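Local coordinates for glutathione S-transferase (Lodderomyces elongisporus, PDB 4IVF), which binds two glutathione molecules per subunit and, as a member of the glutathione transferase superfamily, probably joins the glutathione thiol to electrophilic substrates, at residues 7-12 with 31-36; 19-24 with 80-85; 58-63 with 72-77. All coordinates share one frame; numbering follows the deposited sequence.

Overall arrangement
The three contacts build up the thioredoxin-like N-terminal domain of the glutathione transferase fold. Contacts 1 and 3 lie in one four-stranded sheet, where strand 8-12 is the neighbour of strand 60-63: contact 1 is the parallel half, partly buried at the outer strand 32-36, and contact 3 is the antiparallel hairpin, buried beside glutathione and the second subunit. Both rest on regular backbone hydrogen bonds. Contact 2 is the core between helices 16-27 and 78-89 and is held by apolar side-chain packing. Its Ile21 and Ile81 meet Leu10 and Ile61 of the sheet in one shared apolar interior. A separate polar tie, Tyr84 to Asp63, links contacts 2 and 3.

Contact 1: residues 7-12 with 31-36; sequences PIKLYT and DYEVQK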
loop_
_atom_site.group_PDB
_atom_site.type_symbol
_atom_site.label_atom_id
_atom_site.label_comp_id
_atom_site.label_asym_id
_atom_site.label_seq_id
_atom_site.Cartn_x
_atom_site.Cartn_y
_atom_site.Cartn_z
ATOM N N PRO F 7 25.440 6.807 7.815
ATOM C CA PRO F 7 24.895 5.816 6.876
ATOM C C PRO F 7 23.539 5.273 7.329
ATOM O O PRO F 7 23.351 4.981 8.510
ATOM C CB PRO F 7 25.944 4.688 6.896
ATOM C CG PRO F 7 27.198 5.326 7.406
ATOM C CD PRO F 7 26.748 6.396 8.358
ATOM N N ILE F 8 22.616 5.138 6.385
ATOM C CA ILE F 8 21.327 4.513 6.625
ATOM C C ILE F 8 21.497 3.007 6.479
ATOM O O ILE F 8 22.100 2.547 5.521
ATOM C CB ILE F 8 20.265 5.037 5.634
ATOM C CG1 ILE F 8 19.978 6.511 5.916
ATOM C CG2 ILE F 8 18.974 4.218 5.714
ATOM C CD1 ILE F 8 18.967 7.119 4.963
ATOM N N LYS F 9 21.004 2.234 7.444
ATOM C CA LYS F 9 21.148 0.786 7.360
ATOM C C LYS F 9 19.950 0.198 6.625
ATOM O O LYS F 9 18.798 0.440 7.000
ATOM C CB LYS F 9 21.320 0.147 8.744
ATOM C CG LYS F 9 21.420 -1.386 8.727
ATOM C CD LYS F 9 22.858 -1.898 8.563
ATOM C CE LYS F 9 22.994 -3.305 9.157
ATOM N NZ LYS F 9 24.362 -3.941 9.066
ATOM N N LEU F 10 20.236 -0.565 5.573
ATOM C CA LEU F 10 19.203 -1.183 4.756
ATOM C C LEU F 10 19.214 -2.704 4.916
ATOM O O LEU F 10 20.193 -3.365 4.561
ATOM C CB LEU F 10 19.405 -0.816 3.285
ATOM C CG LEU F 10 18.475 -1.503 2.294
ATOM C CD1 LEU F 10 17.012 -1.169 2.593
ATOM C CD2 LEU F 10 18.828 -1.108 0.850
ATOM N N TYR F 11 18.128 -3.243 5.462
ATOM C CA TYR F 11 17.938 -4.683 5.557
ATOM C C TYR F 11 17.180 -5.094 4.306
ATOM O O TYR F 11 16.046 -4.667 4.084
ATOM C CB TYR F 11 17.157 -5.055 6.826
ATOM C CG TYR F 11 17.874 -4.630 8.096
ATOM C CD1 TYR F 11 18.945 -5.360 8.584
ATOM C CD2 TYR F 11 17.498 -3.485 8.792
ATOM C CE1 TYR F 11 19.623 -4.972 9.721
ATOM C CE2 TYR F 11 18.180 -3.092 9.947
ATOM C CZ TYR F 11 19.232 -3.850 10.408
ATOM O OH TYR F 11 19.923 -3.484 11.542
ATOM N N THR F 12 17.814 -5.898 3.467
ATOM C CA THR F 12 17.238 -6.151 2.165
ATOM C C THR F 12 17.672 -7.479 1.560
ATOM O O THR F 12 18.412 -8.251 2.178
ATOM C CB THR F 12 17.555 -4.990 1.200
ATOM O OG1 THR F 12 16.815 -5.153 -0.018
ATOM C CG2 THR F 12 19.048 -4.918 0.907
ATOM N N ASP F 31 24.283 8.026 1.658
ATOM C CA ASP F 31 25.159 6.964 2.132
ATOM C C ASP F 31 24.315 5.928 2.844
ATOM O O ASP F 31 23.440 6.263 3.643
ATOM C CB ASP F 31 26.213 7.500 3.109
ATOM C CG ASP F 31 27.247 8.397 2.440
ATOM O OD1 ASP F 31 27.505 8.232 1.227
ATOM O OD2 ASP F 31 27.815 9.264 3.141
ATOM N N TYR F 32 24.571 4.664 2.549
ATOM C CA TYR F 32 23.883 3.601 3.248
ATOM C C TYR F 32 24.692 2.321 3.265
ATOM O O TYR F 32 25.593 2.131 2.455
ATOM C CB TYR F 32 22.503 3.359 2.650
ATOM C CG TYR F 32 22.485 2.774 1.254
ATOM C CD1 TYR F 32 22.644 3.587 0.133
ATOM C CD2 TYR F 32 22.271 1.412 1.057
ATOM C CE1 TYR F 32 22.609 3.053 -1.142
ATOM C CE2 TYR F 32 22.230 0.869 -0.212
ATOM C CZ TYR F 32 22.398 1.692 -1.308
ATOM O OH TYR F 32 22.357 1.148 -2.568
ATOM N N GLU F 33 24.373 1.448 4.212
ATOM C CA GLU F 33 25.044 0.160 4.304
ATOM C C GLU F 33 24.016 -0.962 4.283
ATOM O O GLU F 33 22.924 -0.831 4.833
ATOM C CB GLU F 33 25.946 0.090 5.540
ATOM C CG GLU F 33 25.293 0.543 6.829
ATOM C CD GLU F 33 26.306 0.740 7.950
ATOM O OE1 GLU F 33 27.523 0.658 7.667
ATOM O OE2 GLU F 33 25.886 0.976 9.107
ATOM N N VAL F 34 24.376 -2.061 3.634
ATOM C CA VAL F 34 23.422 -3.117 3.342
ATOM C C VAL F 34 23.689 -4.360 4.179
ATOM O O VAL F 34 24.841 -4.739 4.389
ATOM C CB VAL F 34 23.469 -3.476 1.842
ATOM C CG1 VAL F 34 22.699 -4.757 1.553
ATOM C CG2 VAL F 34 22.910 -2.347 1.024
ATOM N N GLN F 35 22.621 -4.972 4.677
ATOM C CA GLN F 35 22.716 -6.297 5.263
ATOM C C GLN F 35 21.717 -7.192 4.555
ATOM O O GLN F 35 20.516 -6.967 4.636
ATOM C CB GLN F 35 22.445 -6.278 6.778
ATOM C CG GLN F 35 22.397 -7.674 7.386
ATOM C CD GLN F 35 22.309 -7.675 8.916
ATOM O OE1 GLN F 35 22.812 -6.769 9.592
ATOM N NE2 GLN F 35 21.657 -8.694 9.461
ATOM N N LYS F 36 22.213 -8.209 3.864
ATOM C CA LYS F 36 21.346 -9.047 3.050
ATOM C C LYS F 36 20.723 -10.227 3.792
ATOM O O LYS F 36 21.261 -10.713 4.784
ATOM C CB LYS F 36 22.056 -9.501 1.768
ATOM C CG LYS F 36 23.436 -10.084 1.959
ATOM C CD LYS F 36 24.222 -10.006 0.656
ATOM C CE LYS F 36 25.514 -10.799 0.725
ATOM N NZ LYS F 36 25.240 -12.257 0.760
HETATM O O HOH W 1 25.037 3.814 10.929
#
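The carbonyl oxygen of Glu33 accepts the amide of Leu10, whose N lies 2.8 Å from Glu33 O in a nearly straight bond (174° at the hydrogen); the CA-H of Lys9 makes a weaker contact with the same oxygen. Gln35 O likewise accepts Thr12 N, with the CA-H of Tyr11 in weaker contact, while Ile8 O and Leu10 O accept the amides of Glu33 and Gln35, the ladder of a parallel pair. On one face, Lys9 bends at its second torsion (89°) and lays CD against Glu33 CG at 3.9 Å. Lys9 NZ then reaches Gln35 OE1 at 3.3 Å, a weak bond. The edge of the Tyr11 ring faces the same amide, Tyr11 CE1 3.7 Å from Gln35 OE1, the two planes 77° apart. Long polar chains suit this more open side. The other face is mainly apolar where it meets the helices: Leu10 CD2 lies alongside the Tyr32 ring, 4.1 Å from Tyr32 CE2, and Thr12 CG2 meets Val34 CG1 at 3.7 Å. Tyr32 sends its hydroxyl to Glu26. The pair forms a beta-alpha-beta unit with helix 16-27, whose Ile21 packs on Leu10; strand 60-63 continues the sheet beyond strand 8-12, and helix 78-89 meets Ile8.

Contact 2: residues 19-24 with 80-85; sequences YKISIF and AILQYL
Leu82 is the knot of this contact, its CD2 methyl pressed 3.6 Å from Phe24 CB and its CG 3.7 Å from Ile21 CD1. The segments of helices 16-27 and 78-89 run almost parallel, 13° apart, with axes 10.2 Å from each other, a spacing that branched aliphatic chains fill well. The two torsions of Ile21 (chi1 -55°, chi2 -39°) together bring CD1 against Leu82 CG and Ile81 CG2, the latter 3.9 Å from Ile21 CD1. Phe24 already points at the other helix, and with CG anti to its N the ring reaches Leu82 and Leu85. There Leu85 CB comes up to the ring edge, 4.0 Å from Phe24 CD2.

Packing is looser at the flanks. Leu85 CD1 only grazes Ile21 CG2 at 4.4 Å, and Lys20 offers little more than methylene, its CD 4.3 Å from Leu82 CD1. The lysine tip leaves the interface; its buried amine is held by Gln114, Thr78 and Asn17, the last two being glutathione-binding residues. Helix 176-185 closes over Phe24 and Leu82 with Val176. Since the side chains that meet do so through carbon atoms and make no polar bond across the pair, the joint depends on shape fit and exclusion of water, while backbone polar groups are satisfied inside each helix, as Phe24 N is by Lys20 O and Leu85 N by Ile81 O.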
loop_
_atom_site.group_PDB
_atom_site.type_symbol
_atom_site.label_atom_id
_atom_site.label_comp_id
_atom_site.label_asym_id
_atom_site.label_seq_id
_atom_site.Cartn_x
_atom_site.Cartn_y
_atom_site.Cartn_z
ATOM N N TYR F 19 14.812 -3.513 -4.284
ATOM C CA TYR F 19 15.287 -2.609 -5.321
ATOM C C TYR F 19 14.625 -1.229 -5.265
ATOM O O TYR F 19 15.260 -0.225 -5.580
ATOM C CB TYR F 19 15.063 -3.233 -6.706
ATOM C CG TYR F 19 15.859 -4.491 -6.946
ATOM C CD1 TYR F 19 17.135 -4.635 -6.424
ATOM C CD2 TYR F 19 15.334 -5.531 -7.686
ATOM C CE1 TYR F 19 17.869 -5.778 -6.642
ATOM C CE2 TYR F 19 16.060 -6.675 -7.912
ATOM C CZ TYR F 19 17.327 -6.797 -7.390
ATOM O OH TYR F 19 18.058 -7.940 -7.614
ATOM N N LYS F 20 13.355 -1.180 -4.880
ATOM C CA LYS F 20 12.656 0.095 -4.732
ATOM C C LYS F 20 13.457 1.020 -3.839
ATOM O O LYS F 20 13.667 2.192 -4.154
ATOM C CB LYS F 20 11.284 -0.096 -4.097
ATOM C CG LYS F 20 10.226 -0.745 -4.962
ATOM C CD LYS F 20 8.949 -0.761 -4.157
ATOM C CE LYS F 20 7.916 -1.751 -4.632
ATOM N NZ LYS F 20 6.796 -1.785 -3.621
ATOM N N ILE F 21 13.915 0.476 -2.719
ATOM C CA ILE F 21 14.593 1.271 -1.718
ATOM C C ILE F 21 16.041 1.544 -2.114
ATOM O O ILE F 21 16.522 2.666 -1.965
ATOM C CB ILE F 21 14.519 0.617 -0.314
ATOM C CG1 ILE F 21 13.061 0.337 0.067
ATOM C CG2 ILE F 21 15.176 1.500 0.718
ATOM C CD1 ILE F 21 12.083 1.424 -0.350
ATOM N N SER F 22 16.731 0.537 -2.639
ATOM C CA SER F 22 18.133 0.748 -3.002
ATOM C C SER F 22 18.254 1.721 -4.180
ATOM O O SER F 22 19.146 2.564 -4.205
ATOM C CB SER F 22 18.849 -0.569 -3.300
ATOM O OG SER F 22 18.342 -1.198 -4.468
ATOM N N ILE F 23 17.354 1.602 -5.149
ATOM C CA ILE F 23 17.274 2.592 -6.224
ATOM C C ILE F 23 16.979 4.009 -5.696
ATOM O O ILE F 23 17.640 4.969 -6.092
ATOM C CB ILE F 23 16.227 2.210 -7.282
ATOM C CG1 ILE F 23 16.683 0.966 -8.052
ATOM C CG2 ILE F 23 15.999 3.373 -8.254
ATOM C CD1 ILE F 23 15.611 0.353 -8.888
ATOM N N PHE F 24 15.998 4.154 -4.808
ATOM C CA PHE F 24 15.671 5.504 -4.344
ATOM C C PHE F 24 16.801 6.125 -3.538
ATOM O O PHE F 24 17.086 7.312 -3.686
ATOM C CB PHE F 24 14.362 5.579 -3.561
ATOM C CG PHE F 24 13.765 6.951 -3.552
ATOM C CD1 PHE F 24 13.714 7.697 -4.726
ATOM C CD2 PHE F 24 13.262 7.503 -2.391
ATOM C CE1 PHE F 24 13.173 8.981 -4.736
ATOM C CE2 PHE F 24 12.720 8.776 -2.385
ATOM C CZ PHE F 24 12.672 9.525 -3.566
ATOM N N ALA F 80 5.975 3.147 2.991
ATOM C CA ALA F 80 6.264 4.080 4.071
ATOM C C ALA F 80 7.711 4.560 3.978
ATOM O O ALA F 80 8.003 5.734 4.206
ATOM C CB ALA F 80 6.001 3.416 5.455
ATOM N N ILE F 81 8.612 3.638 3.651
ATOM C CA ILE F 81 10.034 3.954 3.573
ATOM C C ILE F 81 10.288 4.965 2.471
ATOM O O ILE F 81 11.060 5.911 2.650
ATOM C CB ILE F 81 10.888 2.698 3.299
ATOM C CG1 ILE F 81 10.673 1.655 4.393
ATOM C CG2 ILE F 81 12.374 3.072 3.169
ATOM C CD1 ILE F 81 11.457 0.367 4.157
ATOM N N LEU F 82 9.637 4.766 1.329
ATOM C CA LEU F 82 9.775 5.705 0.212
ATOM C C LEU F 82 9.294 7.096 0.592
ATOM O O LEU F 82 10.007 8.069 0.378
ATOM C CB LEU F 82 9.062 5.197 -1.049
ATOM C CG LEU F 82 9.824 4.032 -1.692
ATOM C CD1 LEU F 82 9.012 3.280 -2.748
ATOM C CD2 LEU F 82 11.167 4.501 -2.240
ATOM N N GLN F 83 8.100 7.171 1.179
ATOM C CA GLN F 83 7.500 8.439 1.600
ATOM C C GLN F 83 8.411 9.137 2.607
ATOM O O GLN F 83 8.641 10.350 2.524
ATOM C CB GLN F 83 6.100 8.191 2.190
ATOM C CG GLN F 83 5.170 9.387 2.235
ATOM C CD GLN F 83 5.053 10.150 0.904
ATOM O OE1 GLN F 83 4.784 9.565 -0.150
ATOM N NE2 GLN F 83 5.247 11.467 0.961
ATOM N N TYR F 84 8.944 8.356 3.544
ATOM C CA TYR F 84 9.868 8.874 4.546
ATOM C C TYR F 84 11.120 9.502 3.931
ATOM O O TYR F 84 11.477 10.622 4.273
ATOM C CB TYR F 84 10.279 7.788 5.563
ATOM C CG TYR F 84 11.429 8.259 6.437
ATOM C CD1 TYR F 84 11.216 9.160 7.478
ATOM C CD2 TYR F 84 12.732 7.849 6.178
ATOM C CE1 TYR F 84 12.278 9.628 8.245
ATOM C CE2 TYR F 84 13.790 8.309 6.932
ATOM C CZ TYR F 84 13.562 9.189 7.966
ATOM O OH TYR F 84 14.634 9.628 8.711
ATOM N N LEU F 85 11.792 8.767 3.048
ATOM C CA LEU F 85 13.003 9.257 2.382
ATOM C C LEU F 85 12.755 10.518 1.546
ATOM O O LEU F 85 13.590 11.433 1.496
ATOM C CB LEU F 85 13.610 8.160 1.499
ATOM C CG LEU F 85 14.146 6.926 2.238
ATOM C CD1 LEU F 85 14.456 5.782 1.255
ATOM C CD2 LEU F 85 15.372 7.267 3.092
#

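Contact 3: residues 58-63 with 72-77; sequences IPTIND and GLVLSQ. With GSH (glutathione), chain U.
Asn62 and Val74 form a non-hydrogen-bonded pair in the beta hairpin 60-63/73-76, the antiparallel half of the thioredoxin-like sheet. The asparagine can be followed outward: CB lies near Leu73 O, and CG, anti to the backbone N (chi1 -176°), stands over Leu73 O and the valine methyl CG2 together. OD1 then stops 3.6 Å from Gly72 CA, while ND2 rests 3.7 Å from Val74 CG2 and hydrogen-bonds Gly71 O. An amide thus suits a place that has a methyl on one side and a backbone carbonyl at its tip. Gly72 takes positive phi (93°), a conformation glycine adopts readily, and lies close against Asn62 OD1 and Asp63 O.

Backbone bonds join Ile61 with Leu75, where Ile61 N meets Leu75 O at 2.9 Å and in its carbonyl plane, and Asp63 with Leu73. Ile61 and Leu75 point together toward the helices, and Asp63 is gripped by Tyr84 and Tyr89. Nearer the ligand, the hydroxyls Thr60 OG1 and Ser76 OG lie 2.6 Å apart.

A cis peptide before Pro59, a hallmark of this fold, presents Ile58 to the cysteinyl part of glutathione: Ile58 N reaches O2 at 2.9 Å, and Ile58 O receives N2, a strand-like pairing. Gln77, at the N-cap position of helix 78-89, takes the glutamyl amine N1 on OE1 at 2.8 Å, while its NE2 bonds Glu117 of the second subunit. One water bridges protein and ligand, donating to Pro59 O at 2.7 Å and to carboxylate O11 of glutathione at 2.9 Å, and accepting from Gln77 N.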
loop_
_atom_site.group_PDB
_atom_site.type_symbol
_atom_site.label_atom_id
_atom_site.label_comp_id
_atom_site.label_asym_id
_atom_site.label_seq_id
_atom_site.Cartn_x
_atom_site.Cartn_y
_atom_site.Cartn_z
ATOM N N ILE F 58 11.523 -8.147 4.412
ATOM C CA ILE F 58 12.378 -7.048 4.009
ATOM C C ILE F 58 11.603 -6.285 2.936
ATOM O O ILE F 58 10.682 -6.840 2.341
ATOM C CB ILE F 58 13.761 -7.564 3.497
ATOM C CG1 ILE F 58 13.583 -8.502 2.296
ATOM C CG2 ILE F 58 14.573 -8.221 4.661
ATOM C CD1 ILE F 58 13.728 -7.812 0.940
ATOM N N PRO F 59 11.967 -5.018 2.676
ATOM C CA PRO F 59 13.059 -4.292 3.319
ATOM C C PRO F 59 12.622 -3.558 4.573
ATOM O O PRO F 59 11.433 -3.376 4.840
ATOM C CB PRO F 59 13.465 -3.289 2.242
ATOM C CG PRO F 59 12.179 -2.950 1.591
ATOM C CD PRO F 59 11.397 -4.239 1.555
ATOM N N THR F 60 13.622 -3.142 5.334
ATOM C CA THR F 60 13.429 -2.379 6.538
ATOM C C THR F 60 14.652 -1.483 6.597
ATOM O O THR F 60 15.747 -1.911 6.220
ATOM C CB THR F 60 13.394 -3.310 7.781
ATOM O OG1 THR F 60 12.200 -4.100 7.749
ATOM C CG2 THR F 60 13.401 -2.501 9.070
ATOM N N ILE F 61 14.479 -0.244 7.040
ATOM C CA ILE F 61 15.630 0.636 7.222
ATOM C C ILE F 61 15.798 1.060 8.676
ATOM O O ILE F 61 14.862 0.987 9.468
ATOM C CB ILE F 61 15.555 1.904 6.333
ATOM C CG1 ILE F 61 14.362 2.764 6.741
ATOM C CG2 ILE F 61 15.482 1.526 4.846
ATOM C CD1 ILE F 61 14.361 4.122 6.103
ATOM N N ASN F 62 17.012 1.477 9.019
ATOM C CA ASN F 62 17.267 2.176 10.269
ATOM C C ASN F 62 18.039 3.430 9.939
ATOM O O ASN F 62 19.174 3.367 9.441
ATOM C CB ASN F 62 18.054 1.325 11.279
ATOM C CG ASN F 62 18.232 2.022 12.638
ATOM O OD1 ASN F 62 18.298 3.245 12.727
ATOM N ND2 ASN F 62 18.319 1.230 13.699
ATOM N N ASP F 63 17.410 4.567 10.221
ATOM C CA ASP F 63 18.028 5.860 10.008
ATOM C C ASP F 63 18.535 6.403 11.326
ATOM O O ASP F 63 17.751 6.879 12.143
ATOM C CB ASP F 63 17.026 6.849 9.402
ATOM C CG ASP F 63 17.707 8.065 8.799
ATOM O OD1 ASP F 63 18.901 8.274 9.097
ATOM O OD2 ASP F 63 17.056 8.808 8.033
ATOM N N GLY F 72 17.925 5.401 16.503
ATOM C CA GLY F 72 17.490 5.758 15.167
ATOM C C GLY F 72 16.100 5.246 14.837
ATOM O O GLY F 72 15.544 4.399 15.547
ATOM N N LEU F 73 15.542 5.755 13.744
ATOM C CA LEU F 73 14.212 5.357 13.323
ATOM C C LEU F 73 14.248 4.047 12.545
ATOM O O LEU F 73 14.993 3.900 11.583
ATOM C CB LEU F 73 13.571 6.456 12.472
ATOM C CG LEU F 73 12.129 6.212 12.042
ATOM C CD1 LEU F 73 11.241 6.054 13.266
ATOM C CD2 LEU F 73 11.648 7.369 11.142
ATOM N N VAL F 74 13.437 3.095 12.980
ATOM C CA VAL F 74 13.308 1.832 12.289
ATOM C C VAL F 74 11.976 1.849 11.561
ATOM O O VAL F 74 10.933 2.105 12.165
ATOM C CB VAL F 74 13.356 0.648 13.266
ATOM C CG1 VAL F 74 13.198 -0.654 12.515
ATOM C CG2 VAL F 74 14.667 0.656 14.048
ATOM N N LEU F 75 12.013 1.577 10.264
ATOM C CA LEU F 75 10.837 1.725 9.421
ATOM C C LEU F 75 10.751 0.607 8.392
ATOM O O LEU F 75 11.724 0.310 7.695
ATOM C CB LEU F 75 10.903 3.067 8.698
ATOM C CG LEU F 75 9.624 3.655 8.115
ATOM C CD1 LEU F 75 8.536 3.700 9.177
ATOM C CD2 LEU F 75 9.927 5.057 7.624
ATOM N N SER F 76 9.574 -0.004 8.299
ATOM C CA SER F 76 9.307 -1.036 7.311
ATOM C C SER F 76 8.185 -0.614 6.359
ATOM O O SER F 76 7.574 0.441 6.557
ATOM C CB SER F 76 8.965 -2.349 8.002
ATOM O OG SER F 76 10.112 -2.836 8.665
ATOM N N GLN F 77 7.924 -1.466 5.367
ATOM C CA GLN F 77 7.002 -1.231 4.239
ATOM C C GLN F 77 7.584 -0.269 3.217
ATOM O O GLN F 77 7.738 0.913 3.503
ATOM C CB GLN F 77 5.630 -0.723 4.694
ATOM C CG GLN F 77 4.806 -1.737 5.424
ATOM C CD GLN F 77 4.414 -2.877 4.530
ATOM O OE1 GLN F 77 4.199 -2.697 3.328
ATOM N NE2 GLN F 77 4.333 -4.068 5.101
HETATM N N1 GSH U . 4.417 -4.908 1.586
HETATM C CA1 GSH U . 5.826 -5.152 1.702
HETATM C C1 GSH U . 6.589 -4.002 1.207
HETATM O O11 GSH U . 7.640 -3.642 1.780
HETATM O O12 GSH U . 6.208 -3.371 0.195
HETATM C CB1 GSH U . 6.202 -6.411 0.930
HETATM C CG1 GSH U . 7.531 -6.860 1.392
HETATM C CD1 GSH U . 7.941 -8.221 0.848
HETATM O OE1 GSH U . 7.205 -8.914 0.132
HETATM N N2 GSH U . 9.307 -8.749 1.200
HETATM C CA2 GSH U . 9.704 -10.049 0.707
HETATM C C2 GSH U . 10.069 -10.909 1.897
HETATM O O2 GSH U . 10.718 -10.420 2.828
HETATM C CB2 GSH U . 10.859 -9.892 -0.175
HETATM S SG2 GSH U . 10.440 -8.855 -1.547
HETATM N N3 GSH U . 9.663 -12.309 1.946
HETATM C CA3 GSH U . 10.039 -13.110 3.096
HETATM C C3 GSH U . 8.883 -13.813 3.688
HETATM O O31 GSH U . 7.711 -13.407 3.519
HETATM O O32 GSH U . 9.091 -14.844 4.382
HETATM O O HOH W 2 8.962 -4.171 4.266
#